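PDB 6NPS: AxyAgu115A from Amphibacillus xylanus NBRC 15112, which probably hydrolyses glycosidic links as a family GH115 alpha-glucuronidase, releasing glucuronic acid side groups from arabinoglucuronoxylan. Local coordinates for residues A[876-881]-A[892-897]; A[864-869]-A[915-920]; A[837-842]-A[932-937]. The protein carries 3 engineered substitutions. One frame throughout, in Å; residues are numbered along the deposited sequence.

Contact 1 (A[876-881]-A[892-897]); sequences GTMYAG and INVLPD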
ATOM      1  N   GLY A 876      29.935 -24.498  -4.650  1.00 57.13           N
ATOM      2  CA  GLY A 876      28.739 -23.710  -4.405  1.00 57.38           C
ATOM      3  C   GLY A 876      27.731 -24.307  -3.446  1.00 61.17           C
ATOM      4  O   GLY A 876      26.530 -24.013  -3.564  1.00 63.23           O
ATOM      5  N   THR A 877      28.183 -25.119  -2.485  1.00 55.78           N
ATOM      6  CA  THR A 877      27.327 -25.720  -1.463  1.00 54.56           C
ATOM      7  C   THR A 877      27.783 -25.293  -0.065  1.00 43.56           C
ATOM      8  O   THR A 877      28.920 -24.859   0.137  1.00 48.10           O
ATOM      9  CB  THR A 877      27.353 -27.262  -1.557  1.00 59.17           C
ATOM     10  OG1 THR A 877      28.711 -27.716  -1.543  1.00 60.36           O
ATOM     11  CG2 THR A 877      26.700 -27.744  -2.847  1.00 59.07           C
ATOM     12  N   MET A 878      26.894 -25.437   0.914  1.00 41.23           N
ATOM     13  CA  MET A 878      27.275 -25.233   2.311  1.00 42.69           C
ATOM     14  C   MET A 878      26.408 -26.113   3.205  1.00 44.91           C
ATOM     15  O   MET A 878      25.181 -25.976   3.210  1.00 46.98           O
ATOM     16  CB  MET A 878      27.142 -23.759   2.709  1.00 41.71           C
ATOM     17  CG  MET A 878      27.673 -23.478   4.097  1.00 48.24           C
ATOM     18  SD  MET A 878      27.524 -21.740   4.540  1.00 49.48           S
ATOM     19  CE  MET A 878      28.484 -20.945   3.234  1.00 48.02           C
ATOM     20  N   TYR A 879      27.032 -27.008   3.966  1.00 41.04           N
ATOM     21  CA  TYR A 879      26.293 -28.005   4.730  1.00 40.05           C
ATOM     22  C   TYR A 879      26.433 -27.786   6.236  1.00 40.80           C
ATOM     23  O   TYR A 879      27.437 -27.244   6.711  1.00 35.46           O
ATOM     24  CB  TYR A 879      26.774 -29.415   4.391  1.00 39.60           C
ATOM     25  CG  TYR A 879      26.535 -29.811   2.954  1.00 50.37           C
ATOM     26  CD1 TYR A 879      27.569 -29.802   2.029  1.00 53.11           C
ATOM     27  CD2 TYR A 879      25.272 -30.190   2.517  1.00 57.47           C
ATOM     28  CE1 TYR A 879      27.352 -30.159   0.695  1.00 56.24           C
ATOM     29  CE2 TYR A 879      25.039 -30.543   1.186  1.00 59.48           C
ATOM     30  CZ  TYR A 879      26.083 -30.527   0.283  1.00 61.58           C
ATOM     31  OH  TYR A 879      25.857 -30.890  -1.028  1.00 67.57           O
ATOM     32  N   ALA A 880      25.412 -28.226   6.979  1.00 39.04           N
ATOM     33  CA  ALA A 880      25.489 -28.354   8.428  1.00 40.36           C
ATOM     34  C   ALA A 880      24.840 -29.678   8.809  1.00 42.32           C
ATOM     35  O   ALA A 880      24.077 -30.259   8.032  1.00 43.49           O
ATOM     36  CB  ALA A 880      24.822 -27.159   9.123  1.00 39.30           C
ATOM     37  N   GLY A 881      25.152 -30.176  10.003  1.00 38.82           N
ATOM     38  CA  GLY A 881      24.582 -31.411  10.496  1.00 38.40           C
ATOM     39  C   GLY A 881      23.533 -31.090  11.550  1.00 42.72           C
ATOM     40  O   GLY A 881      23.758 -30.237  12.418  1.00 41.10           O
ATOM     41  N   ILE A 892      22.407 -31.262   5.932  1.00 43.81           N
ATOM     42  CA  ILE A 892      21.448 -30.456   5.187  1.00 46.07           C
ATOM     43  C   ILE A 892      22.196 -29.327   4.504  1.00 43.27           C
ATOM     44  O   ILE A 892      23.157 -28.783   5.054  1.00 40.33           O
ATOM     45  CB  ILE A 892      20.312 -29.880   6.075  1.00 49.20           C
ATOM     46  CG1 ILE A 892      20.870 -28.989   7.179  1.00 54.64           C
ATOM     47  CG2 ILE A 892      19.418 -30.980   6.679  1.00 49.69           C
ATOM     48  CD1 ILE A 892      19.907 -27.906   7.617  1.00 57.48           C
ATOM     49  N   ASN A 893      21.752 -28.986   3.295  1.00 44.64           N
ATOM     50  CA  ASN A 893      22.247 -27.831   2.562  1.00 41.29           C
ATOM     51  C   ASN A 893      21.529 -26.600   3.076  1.00 41.99           C
ATOM     52  O   ASN A 893      20.299 -26.539   3.012  1.00 44.85           O
ATOM     53  CB  ASN A 893      22.000 -28.022   1.061  1.00 48.86           C
ATOM     54  CG  ASN A 893      22.570 -26.884   0.193  1.00 52.63           C
ATOM     55  OD1 ASN A 893      23.183 -25.928   0.680  1.00 45.19           O
ATOM     56  ND2 ASN A 893      22.390 -27.016  -1.125  1.00 59.37           N
ATOM     57  N   VAL A 894      22.283 -25.603   3.549  1.00 36.35           N
ATOM     58  CA  VAL A 894      21.656 -24.431   4.156  1.00 40.28           C
ATOM     59  C   VAL A 894      21.465 -23.310   3.139  1.00 44.14           C
ATOM     60  O   VAL A 894      21.054 -22.203   3.502  1.00 44.55           O
ATOM     61  CB  VAL A 894      22.460 -23.907   5.368  1.00 44.01           C
ATOM     62  CG1 VAL A 894      22.592 -24.994   6.434  1.00 43.14           C
ATOM     63  CG2 VAL A 894      23.825 -23.383   4.939  1.00 43.67           C
ATOM     64  N   LEU A 895      21.738 -23.580   1.871  1.00 40.04           N
ATOM     65  CA  LEU A 895      21.568 -22.609   0.781  1.00 42.43           C
ATOM     66  C   LEU A 895      20.328 -22.904  -0.073  1.00 43.18           C
ATOM     67  O   LEU A 895      19.895 -24.051  -0.168  1.00 46.40           O
ATOM     68  CB  LEU A 895      22.791 -22.611  -0.145  1.00 39.75           C
ATOM     69  CG  LEU A 895      24.095 -22.164   0.511  1.00 41.57           C
ATOM     70  CD1 LEU A 895      25.202 -22.179  -0.509  1.00 43.63           C
ATOM     71  CD2 LEU A 895      23.936 -20.796   1.078  1.00 43.00           C
ATOM     72  N   PRO A 896      19.761 -21.886  -0.738  1.00 45.73           N
ATOM     73  CA  PRO A 896      18.702 -22.131  -1.732  1.00 47.16           C
ATOM     74  C   PRO A 896      19.184 -22.901  -2.944  1.00 52.78           C
ATOM     75  O   PRO A 896      20.348 -22.813  -3.360  1.00 52.04           O
ATOM     76  CB  PRO A 896      18.273 -20.721  -2.157  1.00 45.13           C
ATOM     77  CG  PRO A 896      18.728 -19.831  -1.100  1.00 48.00           C
ATOM     78  CD  PRO A 896      19.970 -20.445  -0.504  1.00 43.50           C
ATOM     79  N   ASP A 897      18.243 -23.627  -3.548  1.00 56.85           N
ATOM     80  CA  ASP A 897      18.466 -24.207  -4.865  1.00 67.01           C
ATOM     81  C   ASP A 897      18.992 -23.149  -5.827  1.00 60.76           C
ATOM     82  O   ASP A 897      18.460 -22.033  -5.894  1.00 57.05           O
ATOM     83  CB  ASP A 897      17.159 -24.789  -5.422  1.00 84.24           C
ATOM     84  CG  ASP A 897      16.531 -25.821  -4.503  1.00 98.00           C
ATOM     85  OD1 ASP A 897      15.329 -25.672  -4.183  1.00102.17           O
ATOM     86  OD2 ASP A 897      17.228 -26.787  -4.118  1.00102.30           O
TER
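Met878 O takes the backbone N-H of Val894 at 2.9 Å in a nearly straight bond, 172° at the hydrogen, with Asn893 CA-H as a weaker CA-H...O neighbour. The amide oxygen Asn893 OD1 also comes to 3.2 Å of Met878 O, but two acceptors cannot bond. What holds OD1 there is an Asx turn: Asn893 has CG anti to the backbone N (chi1 -176°), which carries OD1 over to the N-H of Leu895, whose N lies 3.0 Å from OD1 and well above the carbonyl plane. The two segments form the open end of the antiparallel hairpin of strands 879-884 and 890-893 in the C-terminal domain. Ala880 and Ile892 are its hydrogen-bonded pair here, joined by both N-H...O bonds, and Tyr879 with Asn893 is the non-hydrogen-bonded pair beside it. Across that pair the Tyr879 ring crosses the amide side chain with the planes 50° apart, CE2 lying 4.0 Å from Asn893 CB, while Ile892 O sits at the ring edge. Beyond the strand ends, Val894 CG2 packs 3.9 Å from Met878 CG, and Leu895 CD1 reaches Met878 CB at 4.1 Å. Met878 N is buried here without a polar partner.

Contact 2 (A[864-869]-A[915-920]); sequences FYLQPS and RTTKTK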
ATOM      1  N   PHE A 864      16.765 -21.783  10.726  1.00 36.36           N
ATOM      2  CA  PHE A 864      18.013 -21.163  11.132  1.00 32.75           C
ATOM      3  C   PHE A 864      18.056 -19.746  10.594  1.00 36.44           C
ATOM      4  O   PHE A 864      17.699 -19.495   9.438  1.00 36.41           O
ATOM      5  CB  PHE A 864      19.219 -21.925  10.583  1.00 34.93           C
ATOM      6  CG  PHE A 864      19.423 -23.260  11.172  1.00 38.96           C
ATOM      7  CD1 PHE A 864      18.809 -23.630  12.358  1.00 41.35           C
ATOM      8  CD2 PHE A 864      20.282 -24.167  10.548  1.00 45.72           C
ATOM      9  CE1 PHE A 864      19.013 -24.891  12.895  1.00 42.19           C
ATOM     10  CE2 PHE A 864      20.505 -25.427  11.090  1.00 41.40           C
ATOM     11  CZ  PHE A 864      19.864 -25.790  12.257  1.00 42.03           C
ATOM     12  N   TYR A 865      18.559 -18.841  11.406  1.00 32.04           N
ATOM     13  CA  TYR A 865      18.953 -17.514  10.952  1.00 30.08           C
ATOM     14  C   TYR A 865      20.480 -17.512  10.876  1.00 33.16           C
ATOM     15  O   TYR A 865      21.148 -17.717  11.891  1.00 34.16           O
ATOM     16  CB  TYR A 865      18.461 -16.440  11.921  1.00 31.43           C
ATOM     17  CG  TYR A 865      16.961 -16.171  11.846  1.00 36.45           C
ATOM     18  CD1 TYR A 865      16.035 -17.156  12.186  1.00 42.85           C
ATOM     19  CD2 TYR A 865      16.481 -14.921  11.452  1.00 39.20           C
ATOM     20  CE1 TYR A 865      14.644 -16.900  12.141  1.00 38.42           C
ATOM     21  CE2 TYR A 865      15.124 -14.658  11.396  1.00 42.38           C
ATOM     22  CZ  TYR A 865      14.208 -15.647  11.751  1.00 44.12           C
ATOM     23  OH  TYR A 865      12.858 -15.388  11.678  1.00 48.90           O
ATOM     24  N   LEU A 866      21.025 -17.290   9.681  1.00 29.08           N
ATOM     25  CA  LEU A 866      22.463 -17.407   9.439  1.00 36.66           C
ATOM     26  C   LEU A 866      23.034 -16.127   8.855  1.00 33.70           C
ATOM     27  O   LEU A 866      22.381 -15.440   8.064  1.00 32.43           O
ATOM     28  CB  LEU A 866      22.788 -18.549   8.461  1.00 40.18           C
ATOM     29  CG  LEU A 866      22.216 -19.913   8.782  1.00 50.75           C
ATOM     30  CD1 LEU A 866      22.336 -20.819   7.575  1.00 52.47           C
ATOM     31  CD2 LEU A 866      22.962 -20.504   9.995  1.00 54.35           C
ATOM     32  N   GLN A 867      24.281 -15.841   9.195  1.00 34.85           N
ATOM     33  CA  GLN A 867      24.993 -14.822   8.449  1.00 39.04           C
ATOM     34  C   GLN A 867      25.022 -15.217   6.973  1.00 33.82           C
ATOM     35  O   GLN A 867      25.202 -16.403   6.659  1.00 34.41           O
ATOM     36  CB  GLN A 867      26.413 -14.650   8.991  1.00 47.50           C
ATOM     37  CG  GLN A 867      26.878 -13.219   8.908  1.00 66.18           C
ATOM     38  CD  GLN A 867      27.552 -12.897   7.590  1.00 77.52           C
ATOM     39  OE1 GLN A 867      27.456 -11.775   7.095  1.00 83.69           O
ATOM     40  NE2 GLN A 867      28.255 -13.878   7.022  1.00 79.81           N
ATOM     41  N   PRO A 868      24.833 -14.255   6.034  1.00 31.88           N
ATOM     42  CA  PRO A 868      24.787 -14.624   4.589  1.00 35.66           C
ATOM     43  C   PRO A 868      26.173 -14.804   3.972  1.00 40.67           C
ATOM     44  O   PRO A 868      26.658 -14.025   3.149  1.00 38.73           O
ATOM     45  CB  PRO A 868      24.027 -13.445   3.963  1.00 36.14           C
ATOM     46  CG  PRO A 868      24.378 -12.276   4.806  1.00 34.06           C
ATOM     47  CD  PRO A 868      24.487 -12.835   6.250  1.00 36.68           C
ATOM     48  N   SER A 869      26.838 -15.867   4.378  1.00 37.84           N
ATOM     49  CA  SER A 869      28.128 -16.255   3.833  1.00 38.58           C
ATOM     50  C   SER A 869      27.971 -16.965   2.493  1.00 42.48           C
ATOM     51  O   SER A 869      26.944 -17.587   2.202  1.00 42.48           O
ATOM     52  CB  SER A 869      28.844 -17.175   4.819  1.00 40.74           C
ATOM     53  OG  SER A 869      29.481 -16.383   5.791  1.00 50.46           O
ATOM     54  N   ARG A 915      20.492 -14.795   6.208  1.00 32.55           N
ATOM     55  CA  ARG A 915      19.907 -15.872   5.439  1.00 33.33           C
ATOM     56  C   ARG A 915      19.065 -16.716   6.383  1.00 34.92           C
ATOM     57  O   ARG A 915      19.498 -17.023   7.500  1.00 34.75           O
ATOM     58  CB  ARG A 915      20.999 -16.722   4.798  1.00 35.64           C
ATOM     59  CG  ARG A 915      20.427 -17.872   4.022  1.00 49.26           C
ATOM     60  CD  ARG A 915      21.342 -18.261   2.877  1.00 58.26           C
ATOM     61  NE  ARG A 915      22.639 -18.639   3.392  1.00 58.61           N
ATOM     62  CZ  ARG A 915      23.788 -18.063   3.064  1.00 52.13           C
ATOM     63  NH1 ARG A 915      23.826 -17.063   2.185  1.00 49.84           N
ATOM     64  NH2 ARG A 915      24.904 -18.521   3.626  1.00 51.46           N
ATOM     65  N   THR A 916      17.879 -17.104   5.949  1.00 34.04           N
ATOM     66  CA  THR A 916      17.105 -18.078   6.704  1.00 40.61           C
ATOM     67  C   THR A 916      16.955 -19.349   5.876  1.00 41.34           C
ATOM     68  O   THR A 916      16.907 -19.302   4.646  1.00 41.89           O
ATOM     69  CB  THR A 916      15.722 -17.533   7.116  1.00 47.42           C
ATOM     70  OG1 THR A 916      14.956 -17.220   5.948  1.00 54.74           O
ATOM     71  CG2 THR A 916      15.862 -16.292   7.956  1.00 41.60           C
ATOM     72  N   THR A 917      16.958 -20.485   6.552  1.00 36.82           N
ATOM     73  CA  THR A 917      16.745 -21.780   5.928  1.00 40.32           C
ATOM     74  C   THR A 917      15.844 -22.590   6.856  1.00 40.93           C
ATOM     75  O   THR A 917      15.884 -22.415   8.081  1.00 41.49           O
ATOM     76  CB  THR A 917      18.099 -22.482   5.657  1.00 45.09           C
ATOM     77  OG1 THR A 917      17.895 -23.796   5.111  1.00 47.45           O
ATOM     78  CG2 THR A 917      18.889 -22.603   6.949  1.00 49.93           C
ATOM     79  N   LYS A 918      15.007 -23.452   6.272  1.00 39.29           N
ATOM     80  CA  LYS A 918      14.020 -24.237   7.014  1.00 43.25           C
ATOM     81  C   LYS A 918      14.122 -25.710   6.646  1.00 47.41           C
ATOM     82  O   LYS A 918      14.327 -26.058   5.478  1.00 42.86           O
ATOM     83  CB  LYS A 918      12.572 -23.784   6.739  1.00 44.30           C
ATOM     84  CG  LYS A 918      12.220 -22.463   7.333  1.00 53.03           C
ATOM     85  CD  LYS A 918      10.770 -22.095   7.060  1.00 64.09           C
ATOM     86  CE  LYS A 918      10.570 -20.582   7.144  1.00 73.11           C
ATOM     87  NZ  LYS A 918       9.197 -20.162   6.752  1.00 77.13           N
ATOM     88  N   THR A 919      13.939 -26.566   7.648  1.00 45.37           N
ATOM     89  CA  THR A 919      13.933 -28.011   7.497  1.00 50.28           C
ATOM     90  C   THR A 919      12.870 -28.569   8.440  1.00 46.04           C
ATOM     91  O   THR A 919      12.582 -27.975   9.474  1.00 46.29           O
ATOM     92  CB  THR A 919      15.338 -28.599   7.797  1.00 59.18           C
ATOM     93  OG1 THR A 919      15.360 -29.997   7.510  1.00 66.39           O
ATOM     94  CG2 THR A 919      15.711 -28.395   9.248  1.00 63.10           C
ATOM     95  N   LYS A 920      12.258 -29.689   8.069  1.00 43.61           N
ATOM     96  CA  LYS A 920      11.277 -30.318   8.944  1.00 50.17           C
ATOM     97  C   LYS A 920      11.950 -31.371   9.823  1.00 47.22           C
ATOM     98  O   LYS A 920      12.838 -32.096   9.373  1.00 48.88           O
ATOM     99  CB  LYS A 920      10.139 -30.948   8.133  1.00 53.79           C
ATOM    100  CG  LYS A 920       9.267 -29.937   7.390  1.00 54.84           C
ATOM    101  CD  LYS A 920       8.014 -30.614   6.832  1.00 62.32           C
ATOM    102  CE  LYS A 920       7.532 -29.975   5.526  1.00 65.91           C
ATOM    103  NZ  LYS A 920       7.089 -28.558   5.697  1.00 65.53           N
TER
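The guanidinium of Arg915 has Gln867 O and Pro868 CA over one face, the latter 3.6 Å from NH1, and Ser869 O at its edge, near the plane. NH2 donates to Ser869 O at 2.7 Å, on a lone pair in the carbonyl plane, and NH1 adds a weak bond to the same oxygen. The chain gets there by leaving with CG anti to the backbone N (chi1 179°) and then bending at chi3 (59°), which turns the head back toward the loop that follows Leu866. Pro868 is the centre of an inverse gamma turn in that loop, closed by Ser869 N to Gln867 O, and the arginine grips the carbonyl of the residue just after the turn's centre. On the other face of the sheet, a methyl covers a ring: Thr916 CG2 lies over one face of Tyr865, 3.9 Å from the ring centroid and 14° off the normal, a CH-pi contact between side chains that run side by side. On the face that Phe864 and Leu866 share with Arg915 and Thr917, the apolar contact is made by Thr917 CG2, 3.7 Å from Phe864 CB and 3.9 Å from Leu866 CD1; Leu941 of strand 940-948 touches both Phe864 and Leu866. Phe864 exchanges two backbone bonds with Thr917, and Leu866 two with Arg915, Leu866 N to Arg915 O measuring 2.7 Å. These hydrogen-bonded pairs flank the non-hydrogen-bonded Tyr865-Thr916, the alternation typical of antiparallel sheet; strand 858-866, paired also with 940-948, is an inner strand of the beta-rich C-terminal domain.

Contact 3 (A[837-842]-A[932-937]); sequences THYQVG and IYAVSP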
ATOM      1  N   THR A 837      38.567 -25.989   8.073  1.00 40.80           N
ATOM      2  CA  THR A 837      38.371 -27.427   7.970  1.00 40.78           C
ATOM      3  C   THR A 837      36.982 -27.730   7.440  1.00 42.12           C
ATOM      4  O   THR A 837      36.001 -27.123   7.873  1.00 40.00           O
ATOM      5  CB  THR A 837      38.507 -28.107   9.336  1.00 45.12           C
ATOM      6  OG1 THR A 837      39.698 -27.652   9.995  1.00 49.12           O
ATOM      7  CG2 THR A 837      38.500 -29.632   9.181  1.00 42.22           C
ATOM      8  N   HIS A 838      36.901 -28.718   6.549  1.00 42.50           N
ATOM      9  CA  HIS A 838      35.636 -29.347   6.183  1.00 43.22           C
ATOM     10  C   HIS A 838      35.440 -30.524   7.138  1.00 44.55           C
ATOM     11  O   HIS A 838      36.095 -31.565   7.008  1.00 43.67           O
ATOM     12  CB  HIS A 838      35.649 -29.774   4.715  1.00 47.53           C
ATOM     13  CG  HIS A 838      35.783 -28.623   3.754  1.00 57.71           C
ATOM     14  ND1 HIS A 838      34.739 -28.174   2.968  1.00 60.39           N
ATOM     15  CD2 HIS A 838      36.836 -27.817   3.468  1.00 60.61           C
ATOM     16  CE1 HIS A 838      35.144 -27.148   2.238  1.00 57.34           C
ATOM     17  NE2 HIS A 838      36.414 -26.913   2.520  1.00 59.80           N
ATOM     18  N   TYR A 839      34.540 -30.353   8.110  1.00 37.26           N
ATOM     19  CA  TYR A 839      34.317 -31.350   9.140  1.00 42.34           C
ATOM     20  C   TYR A 839      33.431 -32.471   8.613  1.00 41.59           C
ATOM     21  O   TYR A 839      32.622 -32.268   7.708  1.00 43.14           O
ATOM     22  CB  TYR A 839      33.652 -30.681  10.359  1.00 39.14           C
ATOM     23  CG  TYR A 839      34.542 -29.664  11.027  1.00 38.06           C
ATOM     24  CD1 TYR A 839      34.333 -28.296  10.865  1.00 42.87           C
ATOM     25  CD2 TYR A 839      35.615 -30.083  11.828  1.00 40.15           C
ATOM     26  CE1 TYR A 839      35.164 -27.364  11.484  1.00 40.79           C
ATOM     27  CE2 TYR A 839      36.448 -29.187  12.434  1.00 35.53           C
ATOM     28  CZ  TYR A 839      36.227 -27.829  12.273  1.00 42.76           C
ATOM     29  OH  TYR A 839      37.090 -26.943  12.900  1.00 45.17           O
ATOM     30  N   GLN A 840      33.560 -33.656   9.206  1.00 40.18           N
ATOM     31  CA  GLN A 840      32.701 -34.791   8.885  1.00 45.33           C
ATOM     32  C   GLN A 840      32.006 -35.275  10.145  1.00 42.66           C
ATOM     33  O   GLN A 840      32.665 -35.537  11.151  1.00 42.53           O
ATOM     34  CB  GLN A 840      33.522 -35.916   8.256  1.00 52.03           C
ATOM     35  CG  GLN A 840      34.130 -35.502   6.944  1.00 68.58           C
ATOM     36  CD  GLN A 840      33.998 -36.572   5.889  1.00 82.14           C
ATOM     37  OE1 GLN A 840      34.974 -36.919   5.220  1.00 87.25           O
ATOM     38  NE2 GLN A 840      32.786 -37.109   5.731  1.00 82.72           N
ATOM     39  N   VAL A 841      30.676 -35.398  10.086  1.00 44.06           N
ATOM     40  CA  VAL A 841      29.922 -35.874  11.238  1.00 45.76           C
ATOM     41  C   VAL A 841      30.394 -37.263  11.626  1.00 53.82           C
ATOM     42  O   VAL A 841      30.643 -38.134  10.779  1.00 55.80           O
ATOM     43  CB  VAL A 841      28.406 -35.847  10.971  1.00 47.02           C
ATOM     44  CG1 VAL A 841      27.656 -36.488  12.133  1.00 46.71           C
ATOM     45  CG2 VAL A 841      27.890 -34.392  10.722  1.00 42.60           C
ATOM     46  N   GLY A 842      30.657 -37.431  12.895  1.00 50.00           N
ATOM     47  CA  GLY A 842      31.104 -38.686  13.430  1.00 51.09           C
ATOM     48  C   GLY A 842      32.586 -38.849  13.390  1.00 52.08           C
ATOM     49  O   GLY A 842      33.148 -39.728  13.959  1.00 58.45           O
ATOM     50  N   ILE A 932      23.512 -29.476  16.594  1.00 37.50           N
ATOM     51  CA  ILE A 932      23.954 -28.882  15.340  1.00 39.21           C
ATOM     52  C   ILE A 932      25.454 -29.117  15.205  1.00 38.16           C
ATOM     53  O   ILE A 932      26.245 -28.726  16.082  1.00 37.09           O
ATOM     54  CB  ILE A 932      23.616 -27.391  15.275  1.00 37.52           C
ATOM     55  CG1 ILE A 932      22.118 -27.220  15.572  1.00 41.51           C
ATOM     56  CG2 ILE A 932      24.041 -26.802  13.940  1.00 35.90           C
ATOM     57  CD1 ILE A 932      21.667 -25.824  15.423  1.00 47.78           C
ATOM     58  N   TYR A 933      25.844 -29.785  14.122  1.00 39.02           N
ATOM     59  CA  TYR A 933      27.243 -30.089  13.843  1.00 38.30           C
ATOM     60  C   TYR A 933      27.761 -29.149  12.765  1.00 41.76           C
ATOM     61  O   TYR A 933      27.074 -28.894  11.759  1.00 39.57           O
ATOM     62  CB  TYR A 933      27.430 -31.528  13.349  1.00 39.85           C
ATOM     63  CG  TYR A 933      27.115 -32.637  14.302  1.00 47.12           C
ATOM     64  CD1 TYR A 933      25.808 -33.043  14.533  1.00 50.72           C
ATOM     65  CD2 TYR A 933      28.138 -33.336  14.943  1.00 50.55           C
ATOM     66  CE1 TYR A 933      25.528 -34.097  15.408  1.00 50.64           C
ATOM     67  CE2 TYR A 933      27.867 -34.386  15.817  1.00 47.88           C
ATOM     68  CZ  TYR A 933      26.563 -34.762  16.034  1.00 52.15           C
ATOM     69  OH  TYR A 933      26.283 -35.806  16.884  1.00 59.51           O
ATOM     70  N   ALA A 934      28.990 -28.674  12.937  1.00 37.63           N
ATOM     71  CA  ALA A 934      29.636 -27.958  11.847  1.00 35.64           C
ATOM     72  C   ALA A 934      30.117 -28.937  10.792  1.00 38.45           C
ATOM     73  O   ALA A 934      30.631 -30.003  11.125  1.00 36.84           O
ATOM     74  CB  ALA A 934      30.821 -27.136  12.343  1.00 37.88           C
ATOM     75  N   VAL A 935      29.971 -28.560   9.504  1.00 35.26           N
ATOM     76  CA  VAL A 935      30.476 -29.377   8.404  1.00 39.65           C
ATOM     77  C   VAL A 935      31.271 -28.478   7.450  1.00 40.48           C
ATOM     78  O   VAL A 935      32.507 -28.449   7.497  1.00 39.80           O
ATOM     79  CB  VAL A 935      29.316 -30.115   7.694  1.00 42.61           C
ATOM     80  CG1 VAL A 935      29.813 -30.960   6.475  1.00 39.56           C
ATOM     81  CG2 VAL A 935      28.540 -30.988   8.704  1.00 43.09           C
ATOM     82  N   SER A 936      30.557 -27.679   6.589  1.00 36.77           N
ATOM     83  CA  SER A 936      31.216 -26.721   5.725  1.00 39.44           C
ATOM     84  C   SER A 936      31.678 -25.497   6.497  1.00 38.19           C
ATOM     85  O   SER A 936      31.027 -25.073   7.445  1.00 39.17           O
ATOM     86  CB  SER A 936      30.281 -26.249   4.596  1.00 40.51           C
ATOM     87  OG  SER A 936      29.725 -27.350   3.911  1.00 41.89           O
ATOM     88  N   PRO A 937      32.775 -24.879   6.060  1.00 39.43           N
ATOM     89  CA  PRO A 937      33.138 -23.536   6.549  1.00 38.80           C
ATOM     90  C   PRO A 937      32.102 -22.479   6.137  1.00 38.08           C
ATOM     91  O   PRO A 937      31.329 -22.663   5.198  1.00 39.68           O
ATOM     92  CB  PRO A 937      34.477 -23.263   5.860  1.00 39.63           C
ATOM     93  CG  PRO A 937      34.991 -24.632   5.390  1.00 40.47           C
ATOM     94  CD  PRO A 937      33.758 -25.440   5.111  1.00 38.61           C
TER
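The loop between strands 828-833 and 847-854 lies along the end of strand 926-934 in the C-terminal domain, running roughly antiparallel to it without forming beta bridges. His838 and Pro937 meet at one end of this strip in a CH-pi contact: Pro937 CD stands over one face of the imidazole, 3.7 Å from its centroid, the two side chains crossing at about a right angle. An alanine here lacks the CD that covers the imidazole, and that face of His838 would probably lose its packing, leaving the ring freer to turn. In the middle, Tyr839 N donates to Val935 O at 2.9 Å, the donor tilted 23° from the carbonyl plane. The Tyr839 side chain leaves with CG anti to its carbonyl carbon (chi1 -65°), which lays CD1 against Ala934 CB at 4.0 Å; its hydroxyl is bonded farther off, to Pro834 O. Ala934 O, 3.2 Å from Tyr839 CB, is buried without a polar partner. Toward the strand, Val841 uses both methyls. CG2 packs between Tyr933 CB and Val935 CG2, 4.0 Å from the latter, while Tyr933 OH is tied to Gln883 OE1. The other methyl, Val841 CG1, stands over the centre of the Tyr933 ring, 4.2 Å from the centroid and 8° off its normal.

How the contacts relate
Contact 2 is the buried one of the three, whereas contacts 1 and 3 are only partly buried, and all lie in the C-terminal domain. Contact 2 pairs antiparallel strands through three bridged pairs; contact 1 pairs the open end of a hairpin and runs on into loops; contact 3 sets a loop against a strand end with a single backbone bond, relying instead on methyls and a proline laid over rings. In contact 2 an arginine donates to a backbone carbonyl beside a turn. Neighbouring strands 879-884 and 926-934 join contacts 1 and 3, through Gly881 O with Tyr933 N and Tyr879 N with Ser936 OG. Leu895 packs on the guanidinium of Arg915, linking contacts 1 and 2, and Phe864 touches Ile932 between contacts 2 and 3.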